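Local coordinates for protein lectin (PDB 3V6N) that agglutinates red blood cells as a chickpea albumin, probably by binding surface sugars, and holds calcium and sodium ions in its four-bladed beta-propeller, at residues A[131-136]-A[140-145]; A[156-159]-A[164-167]; A[183-188]-A[194-199]. All blocks are in the same frame, centred on the assembly; numbering follows the deposited sequence.

Contact 1. Residues A[131-136]-A[140-145]. With SO4 (sulfate ion), chain H.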
loop_
_atom_site.group_PDB
_atom_site.type_symbol
_atom_site.label_atom_id
_atom_site.label_comp_id
_atom_site.label_asym_id
_atom_site.label_seq_id
_atom_site.Cartn_x
_atom_site.Cartn_y
_atom_site.Cartn_z
ATOM N N GLU A 131 -7.370 -20.995 -14.969
ATOM C CA GLU A 131 -7.876 -19.766 -15.576
ATOM C C GLU A 131 -8.736 -18.941 -14.622
ATOM O O GLU A 131 -9.367 -19.490 -13.730
ATOM C CB GLU A 131 -8.612 -20.074 -16.889
ATOM C CG GLU A 131 -7.701 -20.776 -17.900
ATOM C CD GLU A 131 -8.283 -20.883 -19.298
ATOM O OE1 GLU A 131 -9.371 -20.320 -19.574
ATOM O OE2 GLU A 131 -7.638 -21.542 -20.139
ATOM N N VAL A 132 -8.722 -17.623 -14.831
ATOM C CA VAL A 132 -9.442 -16.643 -14.026
ATOM C C VAL A 132 -10.035 -15.566 -14.926
ATOM O O VAL A 132 -9.389 -15.112 -15.868
ATOM C CB VAL A 132 -8.508 -15.928 -13.021
ATOM C CG1 VAL A 132 -9.314 -15.062 -12.059
ATOM C CG2 VAL A 132 -7.688 -16.940 -12.245
ATOM N N TYR A 133 -11.265 -15.159 -14.628
ATOM C CA TYR A 133 -11.872 -14.027 -15.294
ATOM C C TYR A 133 -11.776 -12.789 -14.412
ATOM O O TYR A 133 -12.069 -12.850 -13.220
ATOM C CB TYR A 133 -13.324 -14.340 -15.638
ATOM C CG TYR A 133 -13.485 -15.452 -16.652
ATOM C CD1 TYR A 133 -13.396 -15.179 -18.018
ATOM C CD2 TYR A 133 -13.715 -16.765 -16.256
ATOM C CE1 TYR A 133 -13.546 -16.178 -18.957
ATOM C CE2 TYR A 133 -13.874 -17.783 -17.195
ATOM C CZ TYR A 133 -13.784 -17.473 -18.543
ATOM O OH TYR A 133 -13.932 -18.436 -19.499
ATOM N N LEU A 134 -11.361 -11.668 -14.996
ATOM C CA LEU A 134 -11.207 -10.422 -14.253
ATOM C C LEU A 134 -11.947 -9.297 -14.950
ATOM O O LEU A 134 -11.957 -9.229 -16.184
ATOM C CB LEU A 134 -9.724 -10.055 -14.057
ATOM C CG LEU A 134 -8.892 -11.141 -13.366
ATOM C CD1 LEU A 134 -8.136 -11.915 -14.430
ATOM C CD2 LEU A 134 -7.918 -10.572 -12.346
ATOM N N PHE A 135 -12.553 -8.417 -14.160
ATOM C CA PHE A 135 -13.467 -7.407 -14.700
ATOM C C PHE A 135 -13.042 -6.013 -14.284
ATOM O O PHE A 135 -12.749 -5.784 -13.094
ATOM C CB PHE A 135 -14.921 -7.670 -14.243
ATOM C CG PHE A 135 -15.460 -9.009 -14.661
ATOM C CD1 PHE A 135 -16.094 -9.167 -15.885
ATOM C CD2 PHE A 135 -15.319 -10.126 -13.832
ATOM C CE1 PHE A 135 -16.582 -10.409 -16.284
ATOM C CE2 PHE A 135 -15.815 -11.368 -14.224
ATOM C CZ PHE A 135 -16.451 -11.511 -15.452
ATOM N N LYS A 136 -13.033 -5.089 -15.252
ATOM C CA LYS A 136 -12.804 -3.662 -14.972
ATOM C C LYS A 136 -13.640 -2.812 -15.925
ATOM O O LYS A 136 -13.528 -2.950 -17.152
ATOM C CB LYS A 136 -11.305 -3.289 -15.057
ATOM C CG LYS A 136 -10.974 -1.805 -14.805
ATOM C CD LYS A 136 -11.377 -1.354 -13.409
ATOM C CE LYS A 136 -11.025 0.105 -13.114
ATOM N NZ LYS A 136 -9.572 0.232 -12.779
ATOM N N TYR A 140 -13.450 -7.254 -19.739
ATOM C CA TYR A 140 -13.019 -8.423 -18.983
ATOM C C TYR A 140 -11.742 -9.005 -19.567
ATOM O O TYR A 140 -11.458 -8.832 -20.747
ATOM C CB TYR A 140 -14.133 -9.475 -18.876
ATOM C CG TYR A 140 -14.257 -10.453 -20.030
ATOM C CD1 TYR A 140 -14.906 -10.085 -21.217
ATOM C CD2 TYR A 140 -13.768 -11.752 -19.917
ATOM C CE1 TYR A 140 -15.034 -10.977 -22.275
ATOM C CE2 TYR A 140 -13.888 -12.660 -20.959
ATOM C CZ TYR A 140 -14.520 -12.278 -22.139
ATOM O OH TYR A 140 -14.624 -13.185 -23.191
ATOM N N ALA A 141 -10.980 -9.697 -18.723
ATOM C CA ALA A 141 -9.744 -10.323 -19.128
ATOM C C ALA A 141 -9.744 -11.761 -18.654
ATOM O O ALA A 141 -10.414 -12.128 -17.674
ATOM C CB ALA A 141 -8.550 -9.571 -18.564
ATOM N N ARG A 142 -9.003 -12.586 -19.366
ATOM C CA ARG A 142 -8.964 -13.985 -19.060
ATOM C C ARG A 142 -7.492 -14.355 -18.961
ATOM O O ARG A 142 -6.758 -14.206 -19.934
ATOM C CB ARG A 142 -9.683 -14.755 -20.158
ATOM C CG ARG A 142 -9.733 -16.254 -19.975
ATOM C CD ARG A 142 -10.489 -16.870 -21.150
ATOM N NE ARG A 142 -10.347 -18.322 -21.152
ATOM C CZ ARG A 142 -10.642 -19.104 -22.187
ATOM N NH1 ARG A 142 -11.106 -18.583 -23.317
ATOM N NH2 ARG A 142 -10.471 -20.414 -22.085
ATOM N N ILE A 143 -7.064 -14.787 -17.775
ATOM C CA ILE A 143 -5.647 -15.065 -17.504
ATOM C C ILE A 143 -5.437 -16.471 -16.978
ATOM O O ILE A 143 -6.374 -17.122 -16.529
ATOM C CB ILE A 143 -5.019 -14.074 -16.484
ATOM C CG1 ILE A 143 -5.559 -14.333 -15.057
ATOM C CG2 ILE A 143 -5.268 -12.638 -16.924
ATOM C CD1 ILE A 143 -4.686 -13.811 -13.930
ATOM N N ASP A 144 -4.196 -16.929 -17.051
ATOM C CA ASP A 144 -3.774 -18.165 -16.403
ATOM C C ASP A 144 -2.868 -17.700 -15.275
ATOM O O ASP A 144 -1.808 -17.114 -15.533
ATOM C CB ASP A 144 -3.022 -19.062 -17.401
ATOM C CG ASP A 144 -2.521 -20.368 -16.786
ATOM O OD1 ASP A 144 -2.003 -20.388 -15.654
ATOM O OD2 ASP A 144 -2.621 -21.398 -17.459
ATOM N N TYR A 145 -3.281 -17.930 -14.030
ATOM C CA TYR A 145 -2.472 -17.453 -12.892
ATOM C C TYR A 145 -1.169 -18.272 -12.675
ATOM O O TYR A 145 -0.208 -17.755 -12.127
ATOM C CB TYR A 145 -3.315 -17.331 -11.595
ATOM C CG TYR A 145 -3.568 -18.658 -10.910
ATOM C CD1 TYR A 145 -4.791 -19.321 -11.053
ATOM C CD2 TYR A 145 -2.563 -19.268 -10.149
ATOM C CE1 TYR A 145 -5.005 -20.552 -10.448
ATOM C CE2 TYR A 145 -2.765 -20.496 -9.548
ATOM C CZ TYR A 145 -3.985 -21.131 -9.702
ATOM O OH TYR A 145 -4.169 -22.354 -9.083
HETATM S S SO4 H . -15.154 -16.689 -22.437
HETATM O O1 SO4 H . -16.002 -16.940 -23.622
HETATM O O2 SO4 H . -14.532 -17.940 -21.978
HETATM O O3 SO4 H . -14.124 -15.708 -22.797
HETATM O O4 SO4 H . -16.117 -16.190 -21.447
#

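Contact 2. Residues A[156-159]-A[164-167]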
loop_
_atom_site.group_PDB
_atom_site.type_symbol
_atom_site.label_atom_id
_atom_site.label_comp_id
_atom_site.label_asym_id
_atom_site.label_seq_id
_atom_site.Cartn_x
_atom_site.Cartn_y
_atom_site.Cartn_z
ATOM N N SER A 156 -15.009 -6.518 -24.453
ATOM C CA SER A 156 -16.230 -6.093 -23.793
ATOM C C SER A 156 -16.874 -7.301 -23.049
ATOM O O SER A 156 -16.872 -8.437 -23.553
ATOM C CB SER A 156 -17.197 -5.437 -24.799
ATOM O OG SER A 156 -16.703 -4.165 -25.284
ATOM N N ILE A 157 -17.379 -7.047 -21.839
ATOM C CA ILE A 157 -18.138 -8.039 -21.058
ATOM C C ILE A 157 -19.228 -8.716 -21.907
ATOM O O ILE A 157 -19.403 -9.941 -21.857
ATOM C CB ILE A 157 -18.770 -7.396 -19.793
ATOM C CG1 ILE A 157 -17.694 -7.119 -18.723
ATOM C CG2 ILE A 157 -19.895 -8.265 -19.249
ATOM C CD1 ILE A 157 -18.211 -6.495 -17.434
ATOM N N SER A 158 -19.930 -7.900 -22.692
ATOM C CA SER A 158 -20.946 -8.353 -23.653
ATOM C C SER A 158 -20.468 -9.278 -24.784
ATOM O O SER A 158 -21.284 -10.009 -25.350
ATOM C CB SER A 158 -21.672 -7.150 -24.256
ATOM O OG SER A 158 -22.828 -6.924 -23.491
ATOM N N ASP A 159 -19.187 -9.212 -25.141
ATOM C CA ASP A 159 -18.630 -10.127 -26.136
ATOM C C ASP A 159 -18.587 -11.538 -25.574
ATOM O O ASP A 159 -18.912 -12.490 -26.275
ATOM C CB ASP A 159 -17.200 -9.742 -26.564
ATOM C CG ASP A 159 -17.127 -8.419 -27.304
ATOM O OD1 ASP A 159 -18.149 -7.965 -27.853
ATOM O OD2 ASP A 159 -16.024 -7.820 -27.335
ATOM N N LEU A 164 -25.670 -10.927 -20.652
ATOM C CA LEU A 164 -25.702 -9.756 -19.760
ATOM C C LEU A 164 -26.095 -8.448 -20.448
ATOM O O LEU A 164 -26.249 -7.411 -19.789
ATOM C CB LEU A 164 -24.364 -9.602 -19.026
ATOM C CG LEU A 164 -23.961 -10.794 -18.144
ATOM C CD1 LEU A 164 -22.569 -10.604 -17.581
ATOM C CD2 LEU A 164 -24.972 -11.005 -17.022
ATOM N N ARG A 165 -26.244 -8.488 -21.767
ATOM C CA ARG A 165 -26.680 -7.298 -22.515
ATOM C C ARG A 165 -28.051 -6.879 -21.989
ATOM O O ARG A 165 -28.919 -7.725 -21.778
ATOM C CB ARG A 165 -26.728 -7.595 -24.017
ATOM C CG ARG A 165 -26.812 -6.374 -24.934
ATOM C CD ARG A 165 -26.826 -6.783 -26.406
ATOM N NE ARG A 165 -25.648 -7.580 -26.782
ATOM C CZ ARG A 165 -25.618 -8.917 -26.857
ATOM N NH1 ARG A 165 -26.710 -9.647 -26.593
ATOM N NH2 ARG A 165 -24.491 -9.530 -27.195
ATOM N N GLY A 166 -28.221 -5.588 -21.721
ATOM C CA GLY A 166 -29.504 -5.060 -21.253
ATOM C C GLY A 166 -29.777 -5.230 -19.770
ATOM O O GLY A 166 -30.850 -4.867 -19.298
ATOM N N THR A 167 -28.819 -5.795 -19.031
ATOM C CA THR A 167 -28.922 -5.913 -17.571
ATOM C C THR A 167 -28.001 -4.871 -16.935
ATOM O O THR A 167 -27.181 -4.279 -17.631
ATOM C CB THR A 167 -28.542 -7.327 -17.057
ATOM O OG1 THR A 167 -27.116 -7.484 -17.074
ATOM C CG2 THR A 167 -29.195 -8.433 -17.905
#

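Contact 3. Residues A[183-188]-A[194-199]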
loop_
_atom_site.group_PDB
_atom_site.type_symbol
_atom_site.label_atom_id
_atom_site.label_comp_id
_atom_site.label_asym_id
_atom_site.label_seq_id
_atom_site.Cartn_x
_atom_site.Cartn_y
_atom_site.Cartn_z
ATOM N N ASN A 183 -19.364 -24.821 -13.163
ATOM C CA ASN A 183 -19.742 -23.886 -14.225
ATOM C C ASN A 183 -20.832 -22.894 -13.814
ATOM O O ASN A 183 -21.554 -22.375 -14.662
ATOM C CB ASN A 183 -20.116 -24.638 -15.520
ATOM C CG ASN A 183 -18.906 -25.247 -16.228
ATOM O OD1 ASN A 183 -17.768 -24.783 -16.084
ATOM N ND2 ASN A 183 -19.153 -26.285 -17.014
ATOM N N GLU A 184 -20.954 -22.642 -12.512
ATOM C CA GLU A 184 -21.786 -21.548 -12.016
ATOM C C GLU A 184 -20.947 -20.541 -11.253
ATOM O O GLU A 184 -19.912 -20.883 -10.664
ATOM C CB GLU A 184 -22.935 -22.041 -11.131
ATOM C CG GLU A 184 -24.039 -22.743 -11.900
ATOM C CD GLU A 184 -25.253 -23.077 -11.058
ATOM O OE1 GLU A 184 -25.415 -22.564 -9.914
ATOM O OE2 GLU A 184 -26.075 -23.859 -11.573
ATOM N N ALA A 185 -21.412 -19.301 -11.282
ATOM C CA ALA A 185 -20.747 -18.191 -10.648
ATOM C C ALA A 185 -21.809 -17.173 -10.248
ATOM O O ALA A 185 -22.898 -17.124 -10.845
ATOM C CB ALA A 185 -19.733 -17.577 -11.599
ATOM N N TYR A 186 -21.491 -16.379 -9.233
ATOM C CA TYR A 186 -22.353 -15.308 -8.784
ATOM C C TYR A 186 -21.713 -13.967 -9.123
ATOM O O TYR A 186 -20.510 -13.773 -8.923
ATOM C CB TYR A 186 -22.594 -15.393 -7.277
ATOM C CG TYR A 186 -23.301 -16.658 -6.819
ATOM C CD1 TYR A 186 -24.691 -16.688 -6.641
ATOM C CD2 TYR A 186 -22.584 -17.824 -6.564
ATOM C CE1 TYR A 186 -25.338 -17.849 -6.220
ATOM C CE2 TYR A 186 -23.224 -18.978 -6.150
ATOM C CZ TYR A 186 -24.595 -18.984 -5.971
ATOM O OH TYR A 186 -25.206 -20.140 -5.548
ATOM N N LEU A 187 -22.519 -13.057 -9.645
ATOM C CA LEU A 187 -22.094 -11.684 -9.923
ATOM C C LEU A 187 -22.863 -10.764 -9.001
ATOM O O LEU A 187 -24.035 -10.975 -8.766
ATOM C CB LEU A 187 -22.364 -11.309 -11.388
ATOM C CG LEU A 187 -21.940 -12.296 -12.490
ATOM C CD1 LEU A 187 -22.293 -11.726 -13.864
ATOM C CD2 LEU A 187 -20.449 -12.639 -12.416
ATOM N N PHE A 188 -22.207 -9.746 -8.470
ATOM C CA PHE A 188 -22.876 -8.812 -7.565
ATOM C C PHE A 188 -22.767 -7.376 -8.061
ATOM O O PHE A 188 -21.738 -6.974 -8.622
ATOM C CB PHE A 188 -22.308 -8.937 -6.139
ATOM C CG PHE A 188 -22.434 -10.329 -5.562
ATOM C CD1 PHE A 188 -21.379 -11.231 -5.645
ATOM C CD2 PHE A 188 -23.619 -10.740 -4.955
ATOM C CE1 PHE A 188 -21.500 -12.521 -5.122
ATOM C CE2 PHE A 188 -23.755 -12.026 -4.441
ATOM C CZ PHE A 188 -22.692 -12.919 -4.523
ATOM N N ALA A 194 -26.694 -11.932 -9.864
ATOM C CA ALA A 194 -27.135 -12.906 -10.852
ATOM C C ALA A 194 -26.333 -14.177 -10.651
ATOM O O ALA A 194 -25.131 -14.124 -10.377
ATOM C CB ALA A 194 -26.915 -12.381 -12.260
ATOM N N ARG A 195 -27.006 -15.312 -10.774
ATOM C CA ARG A 195 -26.342 -16.596 -10.823
ATOM C C ARG A 195 -26.266 -16.967 -12.294
ATOM O O ARG A 195 -27.288 -17.179 -12.916
ATOM C CB ARG A 195 -27.134 -17.624 -10.012
ATOM C CG ARG A 195 -26.504 -19.007 -9.899
ATOM C CD ARG A 195 -27.258 -19.871 -8.887
ATOM N NE ARG A 195 -28.693 -19.863 -9.150
ATOM C CZ ARG A 195 -29.367 -20.833 -9.761
ATOM N NH1 ARG A 195 -28.755 -21.938 -10.163
ATOM N NH2 ARG A 195 -30.670 -20.704 -9.955
ATOM N N ILE A 196 -25.056 -17.018 -12.848
ATOM C CA ILE A 196 -24.849 -17.380 -14.253
ATOM C C ILE A 196 -24.300 -18.805 -14.421
ATOM O O ILE A 196 -23.676 -19.347 -13.505
ATOM C CB ILE A 196 -23.935 -16.365 -14.981
ATOM C CG1 ILE A 196 -22.489 -16.466 -14.486
ATOM C CG2 ILE A 196 -24.456 -14.944 -14.793
ATOM C CD1 ILE A 196 -21.480 -15.736 -15.341
ATOM N N ASN A 197 -24.567 -19.414 -15.575
ATOM C CA ASN A 197 -23.930 -20.675 -15.984
ATOM C C ASN A 197 -23.025 -20.338 -17.157
ATOM O O ASN A 197 -23.454 -19.665 -18.104
ATOM C CB ASN A 197 -24.959 -21.743 -16.374
ATOM C CG ASN A 197 -24.326 -23.116 -16.642
ATOM O OD1 ASN A 197 -23.866 -23.410 -17.754
ATOM N ND2 ASN A 197 -24.318 -23.968 -15.626
ATOM N N PHE A 198 -21.766 -20.763 -17.080
ATOM C CA PHE A 198 -20.782 -20.405 -18.108
ATOM C C PHE A 198 -20.076 -21.661 -18.628
ATOM O O PHE A 198 -19.979 -22.665 -17.918
ATOM C CB PHE A 198 -19.772 -19.341 -17.594
ATOM C CG PHE A 198 -18.859 -19.836 -16.491
ATOM C CD1 PHE A 198 -19.279 -19.846 -15.167
ATOM C CD2 PHE A 198 -17.577 -20.302 -16.784
ATOM C CE1 PHE A 198 -18.447 -20.318 -14.157
ATOM C CE2 PHE A 198 -16.737 -20.772 -15.785
ATOM C CZ PHE A 198 -17.171 -20.784 -14.465
ATOM N N THR A 199 -19.636 -21.595 -19.885
ATOM C CA THR A 199 -18.767 -22.607 -20.488
ATOM C C THR A 199 -17.531 -21.902 -21.043
ATOM O O THR A 199 -17.637 -21.101 -21.976
ATOM C CB THR A 199 -19.482 -23.371 -21.619
ATOM O OG1 THR A 199 -20.636 -24.027 -21.085
ATOM C CG2 THR A 199 -18.545 -24.417 -22.259
#

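Contact 1. Residues A[131-136]-A[140-145]
R142 grips E131 side-on, with NE and NH2 both giving their hydrogens to the one oxygen OE1; R142 NE to E131 OE1 is 2.7 Å, and NH2 lies equally near. OE1 sits in the guanidinium plane, yet the carboxylate is turned 51° from it, so NH2 meets the syn lone pair while NE comes from above the carboxylate plane. The arginine stands extended, CG anti to its backbone N (chi1 -180°), which brings the guanidinium alongside Y133, whose OH lies over one face near the rim.

Y133 and Y140 rise side by side from the same face and spend their hydroxyls on a sulfate, probably from the crystallisation liquor: Y133 OH to O2 and Y140 OH to O3 of the sulfate are each 2.6 Å. G201 N is a further donor to this anion.

Between the strands, backbone groups bond in two reciprocal pairs, V132 with I143 and L134 with A141; A141 N to L134 O measures 2.8 Å. Outward-facing backbone groups of Y133 and F135 bond to F124 and A122, those of Y140 and R142 to K155 and V151. On the other face of the sheet, V132, L134, A141 and I143 suit a dry interior, L134 CD1 lying 3.6 Å from I143 CG1.

Strands 131-136 and 139-144 form the middle hairpin of a four-stranded antiparallel sheet, flanked by strands 122-125 and 149-156, while V132 and L134 rest on F68 of strand 66-69.

Contact 2. Residues A[156-159]-A[164-167]
I157 and L164 make the apolar half of this small contact: the methyl CG2 of I157 lies 3.9 Å from CD1 of L164. The two branched chains cross at a slant, and both also touch M173. With CG1 at chi1 -74°, I157 has CG2 anti to the backbone N, which sends this methyl toward L164. Aliphatic residues suit so buried a spot.

The side formed by S158 and R165 is van der Waals contact only. S158 OG stands 4.0 Å from R165 CB, and the arginine chain, bent at chi3 (-57°), folds back until NH2 is 3.7 Å from S158 O, too far for a hydrogen bond. A small serine lets the long arginine lie close at this outer margin.

No hydrogen bond crosses between the segments; each is braced internally and by neighbours. The L164 carbonyl accepts twice, from T167 N at 3.1 Å and T167 OG1 at 2.9 Å, both from the same face of its plane. G166, with a positive phi of 81°, gives its N-H to E170 OE1. D159 N bonds to S156 O.

L164 to T167 thus forms a type II beta turn, after the short helix 157-160 that ends one hemopexin-type blade.

Contact 3. Residues A[183-188]-A[194-199]
N183 and F198 close the tightly packed end of the hairpin. The alpha carbon of N183 lies over one face of the phenylalanine ring, a CH-pi contact with CA 4.2 Å from the F198 centroid, and the ring reaches this place because its CG stands between the backbone N and the carbonyl carbon (chi1 67°). A185 CB also touches the ring, 4.0 Å from F198 CE1; being small, A185 lets both the ring and I196 CG1 come into contact with its CB. F124 meets the F198 ring edge-to-face. F198 N donates to N183 O at 2.9 Å, extending the ladder one step beyond the strands, and the amide oxygen of N183 is held by T127.

Further along the face that carries A185, L187 CD1 lies 4.0 Å from I196 CG2, the two chains crossing at about a right angle. Reciprocal backbone bonds join A185 to I196 and L187 to A194.

The opposite face, bearing E184, Y186, R195 and N197, is looser and partly exposed at all but the tyrosine. R195 NH1 reaches E184 OE1 at 3.4 Å, a salt bridge whose hydrogen bond is weak though nearly straight (171°); E184 OE1 lies at the guanidinium edge, the two planes 53° apart. The extended first part of the R195 chain, with CG anti to the backbone N, places CD beside the Y186 ring, 3.9 Å from CE1. Long, flexible charged chains suit such a margin, whereas Y186 is pinned by its hydroxyl to Y216 and packs near F177 and W217.

The hairpin supplies the two inner strands of a four-stranded antiparallel sheet, the blade of a hemopexin-type beta-propeller.

From the N terminus, contact 1 comes first, bringing 131-136 and 140-145 together across a short turn. Contact 2 follows at the end of the same predicted hemopexin repeat, closing the small loop between helix 157-160 and the turn at 164-167; contact 3 then closes the hairpin of the next repeat. The three loops run in series, none enclosing or crossing another. Contact 2 touches both hairpins: F135 CD1 lies 3.7 Å from I157 CD1, and L164 CD1 lies 3.9 Å from L187 CD1. Contacts 1 and 3 do not touch directly, so the helix and turn of contact 2 bridge the two successive blades.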